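Local coordinates for protein tRNA modification GTPase MnmE (Chlorobium tepidum, PDB 3GEE) that hydrolyses GTP and probably takes part in adding a carboxymethylaminomethyl group to the wobble uridine (U34) of certain tRNAs, at residues Leu43-Val47 with Leu114-Cys120; Asp78-Val84 with Met96-His102. All blocks are in the same frame, centred on the assembly; numbering follows the deposited sequence.

How the contacts relate
Both contacts lie in the N-terminal, folate-binding part of MnmE, with centres about 12 Å apart. Contact 1 joins helix 40-47 to the C-terminal end of helix 105-117; contact 2 pairs neighbouring strands 76-85 and 96-102 of one mixed sheet. Along the chain, the hairpin of contact 2 is nested inside the loop closed by contact 1, and strand 96-102 leads directly into helix 105-117. The contacts also touch in space: Ala44 packs on Val97 and Phe99, and Met115 SD rests against Phe99. The helices thus back one face of the hairpin, while the face carrying Ile81, Leu83, Glu98 and Thr100 turns to bound 5-formyltetrahydrofolate and the second subunit.

Contact 1: Leu43-Val47 with Leu114-Cys120; sequences LADRV and LMLDNGC
The carbonyl oxygen of Met115 receives two backbone N-H groups from opposite faces of its plane, Asn118 N at 3.2 Å and Cys120 N at the same distance, and so ties off the end of helix 105-117. The turn passes through Gly119, whose positive phi suits a glycine and whose bare CA lies beside Leu43 CD2. Asn118 stands at the middle of the contact. Its ND2 donates to Leu114 O (3.1 Å, N-H...O angle 157°), with the acceptor close to the amide plane, a bond that sets which way the amide is turned. OD1 consequently faces Arg46, lying 3.3 Å from Arg46 NH1 at the edge of the guanidinium and near its plane; the bent arginine chain crosses the amide with the two planes 57° apart. Leu43 CG approaches Asn118 O at 3.3 Å. With Val47 CG1 beside its own backbone N and anti to the carbonyl carbon (chi1 -64°), CG1 rests 3.4 Å from Asn118 ND2, while CG2 touches Met115 CE at 3.7 Å. The Val47 and Leu114 side chains reach toward each other tip to tip, Leu114 CD2 lying 3.8 Å from Val47 CB. Met115 continues inward to Ala19 and Ile35 on the sheet beneath. Val47 with Leu114 and Met115 thus forms the apolar half, Leu43 and Arg46 lie against the Asn118-Gly119 turn, and Asn118 satisfies a carbonyl of its own helix end while its OD1 lies beside the Arg46 guanidinium.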
# COMPACT_ATOMS: atom_id res chain seq x y z
N LEU A 43 -12.36 -13.80 -19.85
CA LEU A 43 -12.98 -12.64 -19.22
C LEU A 43 -12.09 -11.43 -19.41
O LEU A 43 -12.56 -10.37 -19.82
CB LEU A 43 -13.21 -12.91 -17.73
CG LEU A 43 -14.57 -13.41 -17.21
CD1 LEU A 43 -15.32 -14.32 -18.18
CD2 LEU A 43 -14.38 -14.11 -15.88
N ALA A 44 -10.81 -11.60 -19.13
CA ALA A 44 -9.82 -10.54 -19.31
C ALA A 44 -9.91 -9.95 -20.70
O ALA A 44 -9.84 -8.73 -20.87
CB ALA A 44 -8.43 -11.07 -19.06
N ASP A 45 -10.10 -10.82 -21.69
CA ASP A 45 -10.13 -10.42 -23.09
C ASP A 45 -11.29 -9.50 -23.45
O ASP A 45 -11.19 -8.75 -24.42
CB ASP A 45 -10.15 -11.66 -23.98
CG ASP A 45 -8.75 -12.11 -24.37
OD1 ASP A 45 -7.85 -11.25 -24.50
OD2 ASP A 45 -8.56 -13.33 -24.57
N ARG A 46 -12.37 -9.54 -22.68
CA ARG A 46 -13.51 -8.66 -22.93
C ARG A 46 -13.14 -7.21 -22.66
O ARG A 46 -13.69 -6.30 -23.28
CB ARG A 46 -14.72 -9.04 -22.07
CG ARG A 46 -15.24 -10.46 -22.25
CD ARG A 46 -16.75 -10.49 -22.14
NE ARG A 46 -17.24 -11.55 -21.26
CZ ARG A 46 -17.65 -11.35 -20.00
NH1 ARG A 46 -17.63 -10.14 -19.46
NH2 ARG A 46 -18.08 -12.38 -19.28
N VAL A 47 -12.19 -6.99 -21.75
CA VAL A 47 -11.83 -5.65 -21.32
C VAL A 47 -10.39 -5.22 -21.68
O VAL A 47 -10.12 -4.03 -21.84
CB VAL A 47 -12.09 -5.44 -19.81
CG1 VAL A 47 -13.58 -5.54 -19.51
CG2 VAL A 47 -11.30 -6.43 -18.97
N LEU A 114 -14.14 -3.10 -12.79
CA LEU A 114 -14.22 -3.56 -14.17
C LEU A 114 -14.22 -5.08 -14.24
O LEU A 114 -15.07 -5.68 -14.91
CB LEU A 114 -13.07 -2.97 -15.00
CG LEU A 114 -13.10 -3.17 -16.52
CD1 LEU A 114 -14.26 -2.42 -17.14
CD2 LEU A 114 -11.80 -2.71 -17.13
N MET A 115 -13.28 -5.70 -13.52
CA MET A 115 -13.25 -7.14 -13.32
C MET A 115 -14.57 -7.66 -12.75
O MET A 115 -15.12 -8.64 -13.25
CB MET A 115 -12.10 -7.51 -12.39
CG MET A 115 -10.75 -7.82 -13.07
SD MET A 115 -10.43 -7.09 -14.69
CE MET A 115 -11.30 -8.24 -15.76
N LEU A 116 -15.06 -6.99 -11.71
CA LEU A 116 -16.26 -7.42 -11.00
C LEU A 116 -17.51 -7.32 -11.86
O LEU A 116 -18.43 -8.14 -11.73
CB LEU A 116 -16.45 -6.60 -9.72
CG LEU A 116 -15.46 -6.81 -8.57
CD1 LEU A 116 -15.62 -5.73 -7.54
CD2 LEU A 116 -15.63 -8.18 -7.94
N ASP A 117 -17.56 -6.32 -12.74
CA ASP A 117 -18.68 -6.13 -13.65
C ASP A 117 -18.64 -7.10 -14.83
O ASP A 117 -19.66 -7.37 -15.46
CB ASP A 117 -18.69 -4.70 -14.19
CG ASP A 117 -19.17 -3.69 -13.16
OD1 ASP A 117 -20.19 -3.96 -12.50
OD2 ASP A 117 -18.53 -2.63 -13.03
N ASN A 118 -17.45 -7.62 -15.12
CA ASN A 118 -17.27 -8.48 -16.27
C ASN A 118 -16.94 -9.92 -15.91
O ASN A 118 -16.03 -10.53 -16.48
CB ASN A 118 -16.23 -7.87 -17.22
CG ASN A 118 -16.78 -6.71 -18.03
OD1 ASN A 118 -17.54 -6.90 -18.99
ND2 ASN A 118 -16.42 -5.49 -17.64
N GLY A 119 -17.68 -10.47 -14.94
CA GLY A 119 -17.62 -11.89 -14.64
C GLY A 119 -17.14 -12.28 -13.26
O GLY A 119 -17.69 -13.21 -12.66
N CYS A 120 -16.12 -11.60 -12.77
CA CYS A 120 -15.49 -11.95 -11.49
C CYS A 120 -16.35 -11.64 -10.28
O CYS A 120 -17.18 -10.74 -10.31
CB CYS A 120 -14.16 -11.22 -11.34
SG CYS A 120 -12.81 -11.88 -12.30

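Contact 2: Asp78-Val84 with Met96-His102. With FON (N-{[4-({[(6R)-2-amino-5-formyl-4-oxo-1,4,5,6,7,8-hexahydropteridin-6-yl]methyl}amino)phenyl]carbonyl}-L-glutamic acid), chain C; FON (N-{[4-({[(6R)-2-amino-5-formyl-4-oxo-1,4,5,6,7,8-hexahydropteridin-6-yl]methyl}amino)phenyl]carbonyl}-L-glutamic acid), chain B.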
# COMPACT_ATOMS: atom_id res chain seq x y z
N ASP A 78 -7.43 2.38 -17.78
CA ASP A 78 -6.01 2.61 -17.51
C ASP A 78 -5.12 1.92 -18.55
O ASP A 78 -5.59 1.11 -19.35
CB ASP A 78 -5.64 2.14 -16.10
CG ASP A 78 -4.28 2.65 -15.64
OD1 ASP A 78 -3.80 3.68 -16.18
OD2 ASP A 78 -3.69 2.03 -14.74
N GLU A 79 -3.84 2.28 -18.53
CA GLU A 79 -2.82 1.60 -19.28
C GLU A 79 -2.17 0.62 -18.33
O GLU A 79 -1.59 1.04 -17.33
CB GLU A 79 -1.79 2.62 -19.73
CG GLU A 79 -1.25 2.41 -21.12
CD GLU A 79 -0.46 3.61 -21.59
OE1 GLU A 79 0.41 4.08 -20.81
OE2 GLU A 79 -0.70 4.07 -22.73
N VAL A 80 -2.28 -0.67 -18.61
CA VAL A 80 -1.77 -1.70 -17.69
C VAL A 80 -0.80 -2.67 -18.36
O VAL A 80 -0.50 -2.53 -19.55
CB VAL A 80 -2.92 -2.48 -17.01
CG1 VAL A 80 -3.91 -1.52 -16.37
CG2 VAL A 80 -3.62 -3.40 -18.02
N ILE A 81 -0.31 -3.64 -17.58
CA ILE A 81 0.43 -4.78 -18.12
C ILE A 81 -0.19 -6.06 -17.59
O ILE A 81 -0.27 -6.27 -16.37
CB ILE A 81 1.94 -4.71 -17.79
CG1 ILE A 81 2.62 -3.69 -18.71
CG2 ILE A 81 2.60 -6.09 -17.92
CD1 ILE A 81 4.13 -3.64 -18.62
N ALA A 82 -0.66 -6.90 -18.50
CA ALA A 82 -1.32 -8.14 -18.11
C ALA A 82 -0.30 -9.27 -18.06
O ALA A 82 0.53 -9.40 -18.97
CB ALA A 82 -2.46 -8.48 -19.04
N LEU A 83 -0.34 -10.06 -17.00
CA LEU A 83 0.53 -11.21 -16.86
C LEU A 83 -0.30 -12.48 -16.88
O LEU A 83 -1.06 -12.75 -15.94
CB LEU A 83 1.37 -11.13 -15.59
CG LEU A 83 2.48 -12.17 -15.38
CD1 LEU A 83 3.32 -12.37 -16.63
CD2 LEU A 83 3.37 -11.78 -14.22
N VAL A 84 -0.15 -13.25 -17.95
CA VAL A 84 -0.88 -14.50 -18.10
C VAL A 84 -0.17 -15.62 -17.34
O VAL A 84 1.06 -15.73 -17.40
CB VAL A 84 -1.05 -14.86 -19.61
CG1 VAL A 84 -1.76 -16.19 -19.78
CG2 VAL A 84 -1.81 -13.75 -20.35
N MET A 96 -4.92 -17.74 -14.23
CA MET A 96 -4.99 -16.38 -13.73
C MET A 96 -4.27 -15.36 -14.59
O MET A 96 -3.26 -15.67 -15.23
CB MET A 96 -4.55 -16.29 -12.26
CG MET A 96 -3.27 -17.01 -11.89
SD MET A 96 -3.15 -17.14 -10.09
CE MET A 96 -2.71 -15.46 -9.63
N VAL A 97 -4.82 -14.16 -14.60
CA VAL A 97 -4.12 -12.99 -15.14
C VAL A 97 -3.98 -11.97 -14.03
O VAL A 97 -4.83 -11.90 -13.14
CB VAL A 97 -4.81 -12.42 -16.41
CG1 VAL A 97 -6.31 -12.53 -16.31
CG2 VAL A 97 -4.39 -10.98 -16.67
N GLU A 98 -2.89 -11.21 -14.06
CA GLU A 98 -2.60 -10.19 -13.06
C GLU A 98 -2.33 -8.85 -13.74
O GLU A 98 -1.27 -8.64 -14.35
CB GLU A 98 -1.37 -10.57 -12.23
CG GLU A 98 -1.54 -11.78 -11.34
CD GLU A 98 -0.30 -12.06 -10.50
OE1 GLU A 98 0.75 -11.43 -10.76
OE2 GLU A 98 -0.39 -12.91 -9.59
N PHE A 99 -3.29 -7.95 -13.63
CA PHE A 99 -3.11 -6.60 -14.14
C PHE A 99 -2.33 -5.80 -13.12
O PHE A 99 -2.72 -5.72 -11.95
CB PHE A 99 -4.46 -5.96 -14.40
CG PHE A 99 -5.30 -6.70 -15.38
CD1 PHE A 99 -5.15 -6.48 -16.75
CD2 PHE A 99 -6.23 -7.63 -14.95
CE1 PHE A 99 -5.93 -7.17 -17.67
CE2 PHE A 99 -7.01 -8.33 -15.86
CZ PHE A 99 -6.86 -8.09 -17.22
N THR A 100 -1.21 -5.23 -13.52
CA THR A 100 -0.58 -4.26 -12.65
C THR A 100 -0.77 -2.89 -13.30
O THR A 100 -0.32 -2.66 -14.42
CB THR A 100 0.90 -4.57 -12.29
OG1 THR A 100 1.76 -3.55 -12.78
CG2 THR A 100 1.33 -5.94 -12.79
N CYS A 101 -1.47 -2.01 -12.59
CA CYS A 101 -1.88 -0.71 -13.12
C CYS A 101 -1.25 0.43 -12.32
O CYS A 101 -0.50 0.18 -11.39
CB CYS A 101 -3.40 -0.59 -13.02
SG CYS A 101 -3.97 -0.70 -11.33
N HIS A 102 -1.57 1.67 -12.70
CA HIS A 102 -1.12 2.84 -11.94
C HIS A 102 -1.69 2.82 -10.53
O HIS A 102 -2.88 2.54 -10.33
CB HIS A 102 -1.48 4.14 -12.65
CG HIS A 102 -0.69 4.38 -13.90
ND1 HIS A 102 -1.21 4.19 -15.16
CD2 HIS A 102 0.59 4.78 -14.07
CE1 HIS A 102 -0.29 4.48 -16.06
NE2 HIS A 102 0.81 4.84 -15.43
N1 FON C . 2.94 -2.69 -14.92
C2 FON C . 4.22 -3.07 -14.79
NA2 FON C . 4.50 -4.35 -14.43
N3 FON C . 5.26 -2.21 -15.01
C4 FON C . 5.07 -0.93 -15.38
O4 FON C . 6.06 -0.19 -15.56
C4A FON C . 3.66 -0.45 -15.52
N5 FON C . 3.20 0.81 -15.91
C6 FON C . 2.05 0.69 -16.82
C7 FON C . 0.93 0.28 -15.87
N8 FON C . 1.29 -1.05 -15.40
C8A FON C . 2.59 -1.44 -15.28
C9 FON C . 1.71 1.93 -17.65
N10 FON C . 2.86 2.46 -18.37
C11 FON C . 5.35 0.63 -21.18
C12 FON C . 4.61 1.78 -21.49
C13 FON C . 3.79 2.37 -20.53
C14 FON C . 3.67 1.82 -19.26
C15 FON C . 4.42 0.67 -18.95
C16 FON C . 5.25 0.07 -19.90
C FON C . 6.23 0.04 -22.25
O FON C . 6.80 -1.03 -22.05
N FON C . 6.38 0.73 -23.39
CA FON C . 6.50 0.19 -24.75
CB FON C . 5.23 -0.53 -25.20
CG FON C . 5.40 -1.34 -26.49
CD FON C . 4.60 -2.63 -26.44
OE1 FON C . 5.07 -3.60 -25.81
OE2 FON C . 3.50 -2.68 -27.04
CT FON C . 6.83 1.31 -25.70
O1 FON C . 7.74 1.15 -26.55
O2 FON C . 6.17 2.38 -25.60
CP1 FON C . 3.72 1.89 -15.50
O3 FON C . 3.07 2.68 -14.84
N1 FON B . 4.37 -12.32 -8.23
C2 FON B . 3.29 -12.38 -9.05
NA2 FON B . 3.25 -11.57 -10.14
N3 FON B . 2.26 -13.23 -8.82
C4 FON B . 2.23 -14.06 -7.76
O4 FON B . 1.24 -14.82 -7.60
C4A FON B . 3.38 -14.02 -6.81
N5 FON B . 3.61 -14.80 -5.67
C6 FON B . 5.02 -15.21 -5.58
C7 FON B . 5.70 -13.91 -5.17
N8 FON B . 5.56 -13.01 -6.30
C8A FON B . 4.48 -13.08 -7.14
C9 FON B . 5.32 -16.38 -4.65
N10 FON B . 4.48 -17.54 -4.90
C11 FON B . 3.98 -19.79 -8.38
C12 FON B . 4.43 -20.36 -7.20
C13 FON B . 4.59 -19.59 -6.05
C14 FON B . 4.32 -18.23 -6.07
C15 FON B . 3.85 -17.65 -7.26
C16 FON B . 3.68 -18.42 -8.41
C FON B . 3.81 -20.67 -9.59
O FON B . 3.53 -20.18 -10.67
N FON B . 3.97 -21.99 -9.43
CA FON B . 4.57 -22.94 -10.36
CB FON B . 6.06 -22.67 -10.60
CG FON B . 6.66 -23.45 -11.77
CD FON B . 7.69 -22.62 -12.52
OE1 FON B . 7.28 -21.77 -13.34
OE2 FON B . 8.91 -22.81 -12.29
CT FON B . 4.38 -24.34 -9.84
O1 FON B . 3.99 -25.24 -10.63
O2 FON B . 4.62 -24.56 -8.63
CP1 FON B . 2.70 -15.07 -4.84
O3 FON B . 2.78 -14.68 -3.68
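The Asp78 carboxylate and the His102 ring meet with their planes 48° apart, and both carboxylate oxygens are used. OD1 accepts from His102 ND1 (2.8 Å, 162°) through its syn lone pair, the oxygen lying almost in the ring plane, while OD2 takes the backbone His102 N at 3.0 Å, nearly in line with its C-O bond. Asp78 reaches across because its CG lies opposite the backbone N (chi1 -166°). The imidazole, gripped at one edge, has C7 of the chain C folinic acid over one face and NE2 3.2 Å from its formyl oxygen O3. Replacing Asp78 with an alanine would probably leave His102 ND1 and N without these acceptors and the ring freer to turn beside the ligand. Between these antiparallel strands, Thr100 N donates to Ile81 O (3.2 Å), and Leu83 and Glu98 exchange a further backbone pair. Ile81 lies beside the pterin of the chain C ligand, and Glu98 OE1 accepts from NA2 of the chain B folinic acid. On the reverse face, Val80 CG2 meets the edge of the Phe99 ring at CD1 (3.7 Å), and Val97 CG2 sits over one ring face toward its rim. The hairpin is thus apolar toward the helices and mixed on the folate side, where Ile81 and Leu83 lie beside Glu98 and Thr100, with Asp78 probably acting as a second-shell residue that holds His102 in place beside the ligand.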